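Local atomic coordinates of hypothetical protein (Vibrio sp. DAT722, PDB entry 2Q73), a protein that probably hydrolyses nucleoside triphosphates to monophosphates and pyrophosphate with the help of magnesium, as a putative house-cleaning enzyme of the MazG family. Residues F24-L27 and I28-G32; L34-S37 and I38-K42; Q45-L48 and D49-K52; V55-E58 and L59-L63. All blocks are in the same frame, centred on the assembly; numbering follows the deposited sequence. Where two conformers were deposited one is given.

Contact 1. Residues F24-L27 and I28-G32; sequences FFKL and IEEVG. With MG (magnesium ion), chain G.
K26 NZ sits between two carboxylates of the next turn. In the conformer of E29 described here, one of two modelled, it forms a salt bridge with E29 OE1 at 3.1 Å, approaching from above the carboxylate plane (44° out of it). Bends at chi2 and chi3 carry the lysine CD and CE past this carboxylate and leave NZ at its OE1; the pairing with E30 OE2, at 3.9 Å, is long and secondary. In the same conformer E29 OE2 makes a salt bridge with R39 NE of the second subunit. E30 is bent at chi2 (-57°), which swings the carboxylate round to bring OE1 to the magnesium ion at 2.3 Å. On another side of the helix, CG1 of I28 lies over one face of the F24 ring, 4.2 Å from its centroid, in a CH-pi contact. This cluster meets other subunits, with I28 touching I28 of the third. Backbone bonds from i+4 N-H to i carbonyl run throughout. E29, E30 and, one turn on, E33 fit the EExxE half of the metal-binding motif of MazG pyrophosphohydrolases; of these, E30 and E33 bind the magnesium.

Contact 2. Residues L34-S37 and I38-K42; sequences LSES and IRKGK
A Schellman motif ends helix 20-39: K42 N reaches back over five residues to S37 O, a straight bond of 3.0 Å (174°), while G41 N binds I38 O inside it. G41 takes a positive phi of 66° to make this turn. One turn earlier, L34 O accepts two donors, its normal helical partner I38 N at 2.9 Å and the hydroxyl S37 OG at 2.8 Å. The serine does this by setting OG between its own backbone N and carbonyl carbon (chi1 72°), which folds the hydroxyl back against the helix. On the outer side, E36 and K40 lie alongside each other and point the same way; K40 NZ meets E36 OE2 at 3.0 Å on the anti side of the carboxylate, somewhat out of its plane. R39 comes near the same glutamate through NH2, 3.8 Å from E36 CG, but its NE is turned to E29 of the second subunit. Of the apolar side chains, L34 and I38 touch through their CD1 atoms at 3.9 Å. S35 OG bonds to F25 O of the second subunit, and L34 packs on L27 of the fourth. Within the chain, L34 packs on E58 and L59 of helix 55-72 and S37 on V55 and E58, and K42 is joined by a probable backbone bond to V55, where that helix begins.

Contact 3. Residues Q45-L48 and D49-K52; sequences QPTL and DELK
D49 and E50 close on T47 with L48 between them, and L48, D49 and E50 carry most of the contact. E50 holds T47 at two points. Its carboxylate oxygen OE1 accepts T47 N at 3.0 Å in a nearly straight bond (165°), the N-H coming from above the carboxylate plane, 37° out of it. In return E50 N donates to T47 O, also at 3.0 Å, from well above the carbonyl plane, which closes a type I beta turn over residues 47 to 50. The E50 chain is extended beyond CG, and this length lets the carboxylate reach back to the threonine amide. At its base E50 CB rests on P46 CB, 3.5 Å away. D49 turns to the hydroxyl of the threonine: its OD1 takes a weak hydrogen bond of 3.2 Å from T47 OG1. Both side chains place their polar branch between the backbone N and the carbonyl carbon (D49 chi1 52°), lying next to each other and pointing the same way. L48 takes part chiefly through its backbone. Its carbonyl oxygen receives a weak bond from L51 N and a stronger one, at 3.0 Å, from a water that joins it to K52 N. L51 folds back on P46, its CD1 lying 4.0 Å from P46 CG, and both leucines pack on L87 of the fourth subunit. The chemistry is that of a surface loop: one sound pair of bonds between T47 and E50 fixes the turn, weak bonds and a water complete it, and the leucines make the apolar link to the neighbouring subunit.

Contact 4. Residues V55-E58 and L59-L63; sequences VAEE and LYDVL. With MG (magnesium ion), chain G.
V55-E58 and L59-L63 form the opening turns of helix 55-72, joined by four regular i to i+4 bonds that begin with L59 N to V55 O at 2.8 Å. E58 and D61, three residues apart, come out on the same face and share the magnesium ion: E58 OE1 binds it at 2.4 Å and D61 OD2 at 2.5 Å. Their carboxylate planes are 76° apart. The pair is the ExxD half of the MazG metal motif. E58 curls to reach the metal, with chi1 at -51° and chi2 at -48°, and its second oxygen, OE2, accepts a bond of 2.9 Å from the metal-bound water. That carboxylate thus grips metal and water together. E57 crosses D61 at an angle, its CG 3.5 Å from D61 OD2, while its OE1 takes the amide of G53. The other aspartate oxygen makes a salt bridge with K84 of the fourth subunit. On another side V55 CG1 meets L59 CD1 at 3.7 Å, the two running alongside. E30 and E33 of helix 20-39 complete the protein ligands of the metal; V55, E58, L59 and V62 pack on that helix, Y60 and L63 touch L6 of helix 3-13, and helix 55-72 also meets the fourth subunit.

From the N terminus the contacts follow one another in series, each local to one or two turns; none encloses or crosses another. Contacts 1 and 2 lie on helix 20-39, the second at its C-terminal end; contact 3 shapes the loop that follows, and contact 4 starts helix 55-72. The helices are brought back together at the metal, where E30 OE1 of contact 1 stands 3.3 Å from D61 OD2 of contact 4. Contact 2 meets contact 4 where K42 probably bonds to V55, which closes the loop between the helices, while contact 3 touches contact 4 through E57 and A56. All four also reach the fourth subunit.

Contact 1. Residues F24-L27 and I28-G32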
ATOM      1  N   PHE C  24      -9.164  -0.425   7.544  1.00 26.46           N
ATOM      2  CA  PHE C  24      -8.217  -0.952   6.581  1.00 25.92           C
ATOM      3  C   PHE C  24      -7.968   0.046   5.429  1.00 26.02           C
ATOM      4  O   PHE C  24      -6.820   0.296   5.073  1.00 25.80           O
ATOM      5  CB  PHE C  24      -8.689  -2.316   6.016  1.00 25.21           C
ATOM      6  CG  PHE C  24      -7.690  -2.922   5.086  1.00 26.81           C
ATOM      7  CD1 PHE C  24      -6.469  -3.392   5.596  1.00 25.40           C
ATOM      8  CD2 PHE C  24      -7.923  -2.983   3.706  1.00 26.21           C
ATOM      9  CE1 PHE C  24      -5.504  -3.957   4.740  1.00 26.36           C
ATOM     10  CE2 PHE C  24      -6.962  -3.532   2.839  1.00 27.69           C
ATOM     11  CZ  PHE C  24      -5.751  -4.006   3.356  1.00 26.91           C
ATOM     12  N   PHE C  25      -9.045   0.625   4.871  1.00 25.91           N
ATOM     13  CA  PHE C  25      -8.907   1.727   3.901  1.00 24.95           C
ATOM     14  C   PHE C  25      -8.040   2.861   4.435  1.00 25.97           C
ATOM     15  O   PHE C  25      -7.154   3.360   3.734  1.00 26.13           O
ATOM     16  CB  PHE C  25     -10.274   2.304   3.548  1.00 25.60           C
ATOM     17  CG  PHE C  25     -11.128   1.405   2.713  1.00 24.42           C
ATOM     18  CD1 PHE C  25     -10.619   0.796   1.557  1.00 24.25           C
ATOM     19  CD2 PHE C  25     -12.489   1.234   3.028  1.00 25.15           C
ATOM     20  CE1 PHE C  25     -11.448  -0.023   0.758  1.00 25.94           C
ATOM     21  CE2 PHE C  25     -13.302   0.435   2.244  1.00 25.77           C
ATOM     22  CZ  PHE C  25     -12.776  -0.205   1.113  1.00 27.77           C
ATOM     23  N   LYS C  26      -8.280   3.273   5.672  1.00 25.90           N
ATOM     24  CA  LYS C  26      -7.485   4.352   6.257  1.00 26.81           C
ATOM     25  C   LYS C  26      -6.020   3.986   6.404  1.00 26.85           C
ATOM     26  O   LYS C  26      -5.155   4.843   6.160  1.00 27.07           O
ATOM     27  CB  LYS C  26      -8.055   4.816   7.616  1.00 26.30           C
ATOM     28  CG  LYS C  26      -9.375   5.625   7.564  1.00 26.49           C
ATOM     29  CD  LYS C  26      -9.337   6.874   6.694  1.00 30.97           C
ATOM     30  CE  LYS C  26      -8.279   7.883   7.153  1.00 32.89           C
ATOM     31  NZ  LYS C  26      -8.235   9.104   6.272  1.00 36.94           N
ATOM     32  N   LEU C  27      -5.729   2.747   6.808  1.00 26.18           N
ATOM     33  CA  LEU C  27      -4.335   2.290   6.897  1.00 26.69           C
ATOM     34  C   LEU C  27      -3.627   2.495   5.547  1.00 26.83           C
ATOM     35  O   LEU C  27      -2.520   3.052   5.501  1.00 26.17           O
ATOM     36  CB  LEU C  27      -4.218   0.809   7.328  1.00 27.45           C
ATOM     37  CG  LEU C  27      -2.786   0.224   7.271  1.00 25.93           C
ATOM     38  CD1 LEU C  27      -1.916   0.880   8.349  1.00 28.36           C
ATOM     39  CD2 LEU C  27      -2.821  -1.289   7.452  1.00 26.86           C
ATOM     40  N   ILE C  28      -4.257   2.020   4.478  1.00 25.81           N
ATOM     41  CA  ILE C  28      -3.668   2.104   3.130  1.00 25.58           C
ATOM     42  C   ILE C  28      -3.536   3.583   2.693  1.00 26.17           C
ATOM     43  O   ILE C  28      -2.528   3.954   2.082  1.00 25.30           O
ATOM     44  CB  ILE C  28      -4.464   1.274   2.119  1.00 26.32           C
ATOM     45  CG1 ILE C  28      -4.671  -0.175   2.633  1.00 25.42           C
ATOM     46  CG2 ILE C  28      -3.818   1.358   0.672  1.00 25.45           C
ATOM     47  CD1 ILE C  28      -3.368  -0.950   2.938  1.00 27.45           C
ATOM     48  N   GLU C  29      -4.530   4.422   3.037  1.00 25.81           N
ATOM     49  CA  GLU C  29      -4.446   5.856   2.735  0.80 26.55           C
ATOM     50  C   GLU C  29      -3.228   6.456   3.412  1.00 26.04           C
ATOM     51  O   GLU C  29      -2.504   7.256   2.808  1.00 26.46           O
ATOM     52  CB  GLU C  29      -5.714   6.596   3.188  0.80 26.50           C
ATOM     53  CG  GLU C  29      -6.893   6.301   2.337  0.80 28.40           C
ATOM     54  CD  GLU C  29      -8.183   6.727   3.002  0.80 30.16           C
ATOM     55  OE1 GLU C  29      -8.253   7.897   3.430  0.80 30.08           O
ATOM     56  OE2 GLU C  29      -9.106   5.884   3.091  0.80 27.79           O
ATOM     57  N   GLU C  30      -2.991   6.077   4.666  1.00 26.18           N
ATOM     58  CA  GLU C  30      -1.834   6.649   5.392  1.00 28.19           C
ATOM     59  C   GLU C  30      -0.504   6.145   4.861  1.00 27.86           C
ATOM     60  O   GLU C  30       0.480   6.891   4.841  1.00 28.45           O
ATOM     61  CB  GLU C  30      -1.921   6.418   6.909  1.00 27.78           C
ATOM     62  CG  GLU C  30      -3.191   7.000   7.552  1.00 29.23           C
ATOM     63  CD  GLU C  30      -3.401   8.498   7.348  1.00 33.69           C
ATOM     64  OE1 GLU C  30      -2.459   9.266   7.061  1.00 33.78           O
ATOM     65  OE2 GLU C  30      -4.564   8.933   7.504  1.00 38.60           O
ATOM     66  N   VAL C  31      -0.476   4.895   4.414  1.00 27.56           N
ATOM     67  CA  VAL C  31       0.725   4.336   3.825  1.00 27.10           C
ATOM     68  C   VAL C  31       1.048   5.142   2.556  1.00 27.83           C
ATOM     69  O   VAL C  31       2.217   5.430   2.294  1.00 27.96           O
ATOM     70  CB  VAL C  31       0.561   2.843   3.548  1.00 28.15           C
ATOM     71  CG1 VAL C  31       1.684   2.292   2.646  1.00 28.36           C
ATOM     72  CG2 VAL C  31       0.574   2.054   4.873  1.00 26.75           C
ATOM     73  N   GLY C  32       0.028   5.493   1.767  1.00 26.30           N
ATOM     74  CA  GLY C  32       0.274   6.305   0.554  1.00 26.09           C
ATOM     75  C   GLY C  32       0.795   7.691   0.881  1.00 26.45           C
ATOM     76  O   GLY C  32       1.681   8.201   0.218  1.00 25.03           O
TER
HETATM   77 MG    MG G 503      -1.857  11.451   7.147  0.50 21.64          MG
HETATM   78  O   HOH W   1      -1.438  13.746   6.622  1.00 45.84           O

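Contact 2. Residues L34-S37 and I38-K42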
ATOM      1  N   LEU C  34       2.449   8.375   3.622  1.00 25.27           N
ATOM      2  CA  LEU C  34       3.824   8.094   4.028  1.00 25.58           C
ATOM      3  C   LEU C  34       4.796   8.054   2.828  1.00 25.63           C
ATOM      4  O   LEU C  34       5.889   8.647   2.873  1.00 26.73           O
ATOM      5  CB  LEU C  34       3.917   6.771   4.820  1.00 25.50           C
ATOM      6  CG  LEU C  34       5.326   6.339   5.282  1.00 26.88           C
ATOM      7  CD1 LEU C  34       5.958   7.388   6.238  1.00 26.82           C
ATOM      8  CD2 LEU C  34       5.237   5.001   5.966  1.00 27.57           C
ATOM      9  N   SER C  35       4.401   7.343   1.779  1.00 25.80           N
ATOM     10  CA  SER C  35       5.192   7.268   0.564  1.00 25.59           C
ATOM     11  C   SER C  35       5.554   8.643   0.036  1.00 26.48           C
ATOM     12  O   SER C  35       6.720   8.904  -0.264  1.00 26.25           O
ATOM     13  CB  SER C  35       4.406   6.487  -0.486  1.00 24.78           C
ATOM     14  OG  SER C  35       5.284   6.167  -1.522  1.00 27.60           O
ATOM     15  N   GLU C  36       4.559   9.533  -0.028  1.00 26.85           N
ATOM     16  CA  GLU C  36       4.761  10.913  -0.465  1.00 27.27           C
ATOM     17  C   GLU C  36       5.738  11.679   0.440  1.00 27.16           C
ATOM     18  O   GLU C  36       6.641  12.357  -0.068  1.00 26.28           O
ATOM     19  CB  GLU C  36       3.416  11.646  -0.521  1.00 27.88           C
ATOM     20  CG  GLU C  36       3.496  13.051  -1.151  1.00 27.34           C
ATOM     21  CD  GLU C  36       2.182  13.801  -1.082  1.00 30.11           C
ATOM     22  OE1 GLU C  36       1.205  13.284  -0.473  1.00 31.80           O
ATOM     23  OE2 GLU C  36       2.137  14.926  -1.622  1.00 32.59           O
ATOM     24  N   SER C  37       5.547  11.599   1.762  1.00 26.36           N
ATOM     25  CA  SER C  37       6.439  12.282   2.715  1.00 26.46           C
ATOM     26  C   SER C  37       7.892  11.809   2.585  1.00 26.39           C
ATOM     27  O   SER C  37       8.818  12.616   2.676  1.00 25.99           O
ATOM     28  CB  SER C  37       5.953  12.142   4.176  1.00 25.94           C
ATOM     29  OG  SER C  37       6.145  10.807   4.653  1.00 29.01           O
ATOM     30  N   ILE C  38       8.089  10.505   2.369  1.00 26.58           N
ATOM     31  CA  ILE C  38       9.442   9.968   2.183  1.00 27.10           C
ATOM     32  C   ILE C  38      10.043  10.431   0.844  1.00 26.74           C
ATOM     33  O   ILE C  38      11.200  10.866   0.793  1.00 26.58           O
ATOM     34  CB  ILE C  38       9.483   8.410   2.335  1.00 26.98           C
ATOM     35  CG1 ILE C  38       9.179   8.035   3.799  1.00 27.29           C
ATOM     36  CG2 ILE C  38      10.857   7.835   1.883  1.00 28.53           C
ATOM     37  CD1 ILE C  38       9.066   6.511   4.075  1.00 28.64           C
ATOM     38  N   ARG C  39       9.244  10.379  -0.220  1.00 25.96           N
ATOM     39  CA  ARG C  39       9.720  10.816  -1.537  1.00 26.35           C
ATOM     40  C   ARG C  39      10.159  12.277  -1.482  1.00 26.24           C
ATOM     41  O   ARG C  39      11.161  12.667  -2.071  1.00 25.53           O
ATOM     42  CB  ARG C  39       8.610  10.618  -2.579  1.00 26.75           C
ATOM     43  CG  ARG C  39       8.982  11.078  -3.975  1.00 27.72           C
ATOM     44  CD  ARG C  39       7.872  10.758  -4.998  1.00 27.85           C
ATOM     45  NE  ARG C  39       6.571  11.358  -4.687  1.00 31.92           N
ATOM     46  CZ  ARG C  39       6.205  12.617  -4.957  1.00 32.21           C
ATOM     47  NH1 ARG C  39       7.045  13.491  -5.521  1.00 32.54           N
ATOM     48  NH2 ARG C  39       4.986  13.016  -4.639  1.00 33.45           N
ATOM     49  N   LYS C  40       9.400  13.079  -0.740  1.00 26.10           N
ATOM     50  CA  LYS C  40       9.692  14.500  -0.629  1.00 25.68           C
ATOM     51  C   LYS C  40      10.780  14.841   0.407  1.00 25.77           C
ATOM     52  O   LYS C  40      11.153  16.019   0.574  1.00 25.27           O
ATOM     53  CB  LYS C  40       8.393  15.256  -0.332  1.00 26.35           C
ATOM     54  CG  LYS C  40       7.450  15.300  -1.516  1.00 26.93           C
ATOM     55  CD  LYS C  40       6.171  16.042  -1.157  1.00 31.31           C
ATOM     56  CE  LYS C  40       5.292  16.279  -2.370  1.00 32.78           C
ATOM     57  NZ  LYS C  40       4.086  17.126  -2.031  1.00 33.14           N
ATOM     58  N   GLY C  41      11.283  13.818   1.095  1.00 25.89           N
ATOM     59  CA  GLY C  41      12.365  13.981   2.076  1.00 26.08           C
ATOM     60  C   GLY C  41      12.006  14.797   3.308  1.00 26.68           C
ATOM     61  O   GLY C  41      12.868  15.522   3.846  1.00 26.08           O
ATOM     62  N   LYS C  42      10.754  14.691   3.770  1.00 26.52           N
ATOM     63  CA  LYS C  42      10.265  15.530   4.887  1.00 27.94           C
ATOM     64  C   LYS C  42      10.598  14.893   6.240  1.00 27.41           C
ATOM     65  O   LYS C  42       9.711  14.653   7.066  1.00 27.14           O
ATOM     66  CB  LYS C  42       8.756  15.827   4.721  1.00 27.05           C
ATOM     67  CG  LYS C  42       8.518  16.762   3.528  1.00 29.53           C
ATOM     68  CD  LYS C  42       7.059  17.051   3.204  1.00 31.19           C
ATOM     69  CE  LYS C  42       7.007  18.393   2.443  1.00 37.72           C
ATOM     70  NZ  LYS C  42       5.628  18.842   2.077  1.00 40.32           N
TER

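Contact 3. Residues Q45-L48 and D49-K52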
ATOM      1  N   GLN C  45      12.492  15.563  13.142  1.00 26.89           N
ATOM      2  CA  GLN C  45      11.400  15.745  14.105  1.00 26.86           C
ATOM      3  C   GLN C  45      10.840  17.166  13.967  1.00 26.65           C
ATOM      4  O   GLN C  45      11.518  18.114  14.313  1.00 25.63           O
ATOM      5  CB  GLN C  45      11.897  15.490  15.538  1.00 27.04           C
ATOM      6  CG  GLN C  45      10.806  15.536  16.614  1.00 28.46           C
ATOM      7  CD  GLN C  45       9.586  14.686  16.294  1.00 29.08           C
ATOM      8  OE1 GLN C  45       9.695  13.509  15.944  1.00 32.33           O
ATOM      9  NE2 GLN C  45       8.406  15.280  16.430  1.00 30.85           N
ATOM     10  N   PRO C  46       9.618  17.309  13.415  1.00 26.70           N
ATOM     11  CA  PRO C  46       9.022  18.631  13.187  1.00 26.73           C
ATOM     12  C   PRO C  46       8.500  19.326  14.438  1.00 27.42           C
ATOM     13  O   PRO C  46       8.092  18.655  15.392  1.00 27.60           O
ATOM     14  CB  PRO C  46       7.849  18.314  12.248  1.00 27.00           C
ATOM     15  CG  PRO C  46       7.454  16.937  12.619  1.00 26.30           C
ATOM     16  CD  PRO C  46       8.754  16.233  12.884  1.00 26.14           C
ATOM     17  N   THR C  47       8.501  20.662  14.427  1.00 27.59           N
ATOM     18  CA  THR C  47       7.702  21.424  15.386  1.00 28.39           C
ATOM     19  C   THR C  47       6.256  21.405  14.895  1.00 28.63           C
ATOM     20  O   THR C  47       5.960  20.877  13.826  1.00 28.78           O
ATOM     21  CB  THR C  47       8.145  22.930  15.536  1.00 28.51           C
ATOM     22  OG1 THR C  47       7.764  23.658  14.274  1.00 30.68           O
ATOM     23  CG2 THR C  47       9.734  22.984  15.819  1.00 28.33           C
ATOM     24  N   LEU C  48       5.358  22.010  15.665  1.00 29.33           N
ATOM     25  CA  LEU C  48       3.933  22.019  15.335  1.00 30.24           C
ATOM     26  C   LEU C  48       3.616  22.563  13.932  1.00 30.98           C
ATOM     27  O   LEU C  48       2.794  21.982  13.226  1.00 31.12           O
ATOM     28  CB  LEU C  48       3.149  22.787  16.401  1.00 30.61           C
ATOM     29  CG  LEU C  48       1.623  22.724  16.444  1.00 30.99           C
ATOM     30  CD1 LEU C  48       1.171  21.668  17.445  1.00 33.92           C
ATOM     31  CD2 LEU C  48       1.064  24.104  16.850  1.00 31.37           C
ATOM     32  N   ASP C  49       4.271  23.650  13.521  1.00 32.44           N
ATOM     33  CA  ASP C  49       4.035  24.220  12.178  1.00 33.60           C
ATOM     34  C   ASP C  49       4.657  23.434  11.012  1.00 33.88           C
ATOM     35  O   ASP C  49       4.347  23.685   9.838  1.00 34.93           O
ATOM     36  CB  ASP C  49       4.428  25.701  12.130  1.00 33.81           C
ATOM     37  CG  ASP C  49       5.833  25.945  12.638  1.00 36.39           C
ATOM     38  OD1 ASP C  49       5.936  26.254  13.921  1.00 39.45           O
ATOM     39  OD2 ASP C  49       6.830  25.843  11.772  1.00 39.40           O
ATOM     40  N   GLU C  50       5.495  22.450  11.326  1.00 33.59           N
ATOM     41  CA  GLU C  50       6.128  21.632  10.309  1.00 32.73           C
ATOM     42  C   GLU C  50       5.467  20.258  10.190  1.00 32.04           C
ATOM     43  O   GLU C  50       5.805  19.489   9.311  1.00 31.53           O
ATOM     44  CB  GLU C  50       7.611  21.452  10.640  1.00 33.45           C
ATOM     45  CG  GLU C  50       8.503  22.639  10.298  1.00 34.82           C
ATOM     46  CD  GLU C  50       9.737  22.717  11.186  1.00 38.68           C
ATOM     47  OE1 GLU C  50       9.941  21.808  12.030  1.00 39.94           O
ATOM     48  OE2 GLU C  50      10.505  23.699  11.049  1.00 39.18           O
ATOM     49  N   LEU C  51       4.525  19.978  11.084  1.00 31.46           N
ATOM     50  CA  LEU C  51       3.988  18.634  11.262  1.00 31.05           C
ATOM     51  C   LEU C  51       3.227  18.104  10.047  1.00 30.77           C
ATOM     52  O   LEU C  51       3.409  16.938   9.655  1.00 30.50           O
ATOM     53  CB  LEU C  51       3.120  18.566  12.532  1.00 31.18           C
ATOM     54  CG  LEU C  51       2.531  17.203  12.931  1.00 31.57           C
ATOM     55  CD1 LEU C  51       3.615  16.160  13.207  1.00 31.66           C
ATOM     56  CD2 LEU C  51       1.611  17.353  14.147  1.00 30.74           C
ATOM     57  N   LYS C  52       2.378  18.943   9.452  1.00 30.99           N
ATOM     58  CA  LYS C  52       1.525  18.494   8.349  1.00 31.36           C
ATOM     59  C   LYS C  52       2.370  18.044   7.177  1.00 30.77           C
ATOM     60  O   LYS C  52       3.218  18.802   6.698  1.00 30.33           O
ATOM     61  CB  LYS C  52       0.568  19.583   7.873  1.00 32.30           C
ATOM     62  CG  LYS C  52      -0.422  19.062   6.828  1.00 34.44           C
ATOM     63  CD  LYS C  52      -1.046  20.178   5.981  1.00 39.81           C
ATOM     64  CE  LYS C  52      -2.262  19.636   5.214  1.00 41.58           C
ATOM     65  NZ  LYS C  52      -2.830  20.648   4.278  1.00 43.72           N
TER
HETATM   66  O   HOH W   2       1.489  21.496  10.611  1.00 30.70           O

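Contact 4. Residues V55-E58 and L59-L63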
ATOM      1  N   VAL C  55       7.232  13.251   7.445  1.00 26.09           N
ATOM      2  CA  VAL C  55       7.420  11.818   7.620  1.00 26.69           C
ATOM      3  C   VAL C  55       6.948  11.412   9.028  1.00 26.16           C
ATOM      4  O   VAL C  55       6.270  10.390   9.188  1.00 26.91           O
ATOM      5  CB  VAL C  55       8.908  11.409   7.365  1.00 27.11           C
ATOM      6  CG1 VAL C  55       9.149   9.955   7.789  1.00 25.81           C
ATOM      7  CG2 VAL C  55       9.253  11.551   5.853  1.00 27.24           C
ATOM      8  N   ALA C  56       7.279  12.222  10.028  1.00 26.05           N
ATOM      9  CA  ALA C  56       6.843  11.985  11.419  1.00 25.39           C
ATOM     10  C   ALA C  56       5.328  11.824  11.530  1.00 25.60           C
ATOM     11  O   ALA C  56       4.835  10.860  12.142  1.00 24.70           O
ATOM     12  CB  ALA C  56       7.337  13.119  12.342  1.00 25.10           C
ATOM     13  N   GLU C  57       4.590  12.762  10.937  1.00 25.79           N
ATOM     14  CA  GLU C  57       3.125  12.696  10.959  1.00 27.04           C
ATOM     15  C   GLU C  57       2.613  11.438  10.294  1.00 26.62           C
ATOM     16  O   GLU C  57       1.742  10.753  10.842  1.00 26.41           O
ATOM     17  CB  GLU C  57       2.495  13.928  10.311  1.00 27.42           C
ATOM     18  CG  GLU C  57       1.077  13.716   9.821  1.00 31.12           C
ATOM     19  CD  GLU C  57       0.301  14.996   9.681  1.00 37.47           C
ATOM     20  OE1 GLU C  57       0.106  15.450   8.528  1.00 41.19           O
ATOM     21  OE2 GLU C  57      -0.112  15.551  10.723  1.00 39.46           O
ATOM     22  N   GLU C  58       3.154  11.111   9.120  1.00 26.45           N
ATOM     23  CA  GLU C  58       2.634   9.976   8.377  1.00 26.50           C
ATOM     24  C   GLU C  58       2.957   8.653   9.068  1.00 26.18           C
ATOM     25  O   GLU C  58       2.108   7.759   9.074  1.00 27.05           O
ATOM     26  CB  GLU C  58       3.108   9.973   6.905  1.00 27.13           C
ATOM     27  CG  GLU C  58       2.882  11.317   6.174  1.00 27.99           C
ATOM     28  CD  GLU C  58       1.487  11.932   6.339  1.00 32.52           C
ATOM     29  OE1 GLU C  58       0.531  11.224   6.699  1.00 33.92           O
ATOM     30  OE2 GLU C  58       1.356  13.151   6.075  1.00 33.86           O
ATOM     31  N   LEU C  59       4.154   8.540   9.657  1.00 25.80           N
ATOM     32  CA  LEU C  59       4.524   7.351  10.450  1.00 26.02           C
ATOM     33  C   LEU C  59       3.600   7.174  11.659  1.00 26.45           C
ATOM     34  O   LEU C  59       3.106   6.065  11.912  1.00 26.61           O
ATOM     35  CB  LEU C  59       5.992   7.397  10.897  1.00 24.90           C
ATOM     36  CG  LEU C  59       7.081   7.134   9.831  1.00 25.07           C
ATOM     37  CD1 LEU C  59       8.460   7.366  10.399  1.00 24.13           C
ATOM     38  CD2 LEU C  59       6.981   5.730   9.206  1.00 24.82           C
ATOM     39  N   TYR C  60       3.349   8.265  12.377  1.00 26.73           N
ATOM     40  CA  TYR C  60       2.380   8.227  13.474  1.00 26.55           C
ATOM     41  C   TYR C  60       0.986   7.813  12.954  1.00 27.20           C
ATOM     42  O   TYR C  60       0.300   7.000  13.574  1.00 27.11           O
ATOM     43  CB  TYR C  60       2.287   9.564  14.211  1.00 27.32           C
ATOM     44  CG  TYR C  60       1.313   9.441  15.370  1.00 26.46           C
ATOM     45  CD1 TYR C  60       1.726   8.928  16.593  1.00 27.47           C
ATOM     46  CD2 TYR C  60      -0.042   9.735  15.197  1.00 27.30           C
ATOM     47  CE1 TYR C  60       0.810   8.771  17.653  1.00 29.06           C
ATOM     48  CE2 TYR C  60      -0.957   9.567  16.233  1.00 27.11           C
ATOM     49  CZ  TYR C  60      -0.526   9.084  17.450  1.00 28.92           C
ATOM     50  OH  TYR C  60      -1.437   8.932  18.483  1.00 29.70           O
ATOM     51  N   ASP C  61       0.568   8.372  11.821  1.00 27.25           N
ATOM     52  CA  ASP C  61      -0.756   8.052  11.308  1.00 28.15           C
ATOM     53  C   ASP C  61      -0.887   6.570  10.923  1.00 28.63           C
ATOM     54  O   ASP C  61      -1.941   5.986  11.127  1.00 29.14           O
ATOM     55  CB  ASP C  61      -1.123   8.942  10.119  1.00 28.61           C
ATOM     56  CG  ASP C  61      -1.321  10.407  10.503  1.00 30.02           C
ATOM     57  OD1 ASP C  61      -1.374  10.757  11.701  1.00 30.97           O
ATOM     58  OD2 ASP C  61      -1.434  11.223   9.562  1.00 30.81           O
ATOM     59  N   VAL C  62       0.170   5.969  10.347  1.00 27.80           N
ATOM     60  CA  VAL C  62       0.182   4.528  10.071  1.00 28.22           C
ATOM     61  C   VAL C  62       0.078   3.742  11.402  1.00 28.32           C
ATOM     62  O   VAL C  62      -0.754   2.809  11.529  1.00 27.93           O
ATOM     63  CB  VAL C  62       1.427   4.115   9.236  1.00 27.71           C
ATOM     64  CG1 VAL C  62       1.534   2.601   9.169  1.00 29.55           C
ATOM     65  CG2 VAL C  62       1.331   4.716   7.805  1.00 26.81           C
ATOM     66  N   LEU C  63       0.890   4.136  12.384  1.00 27.41           N
ATOM     67  CA  LEU C  63       0.894   3.551  13.734  1.00 27.49           C
ATOM     68  C   LEU C  63      -0.503   3.594  14.366  1.00 27.52           C
ATOM     69  O   LEU C  63      -0.941   2.611  14.986  1.00 26.69           O
ATOM     70  CB  LEU C  63       1.900   4.274  14.638  1.00 27.03           C
ATOM     71  CG  LEU C  63       1.919   3.907  16.123  1.00 28.57           C
ATOM     72  CD1 LEU C  63       2.306   2.455  16.238  1.00 30.39           C
ATOM     73  CD2 LEU C  63       2.887   4.794  16.920  1.00 27.07           C
TER
HETATM   74 MG    MG G 503      -1.857  11.451   7.147  0.50 21.64          MG
HETATM   75  O   HOH W   1      -1.438  13.746   6.622  1.00 45.84           O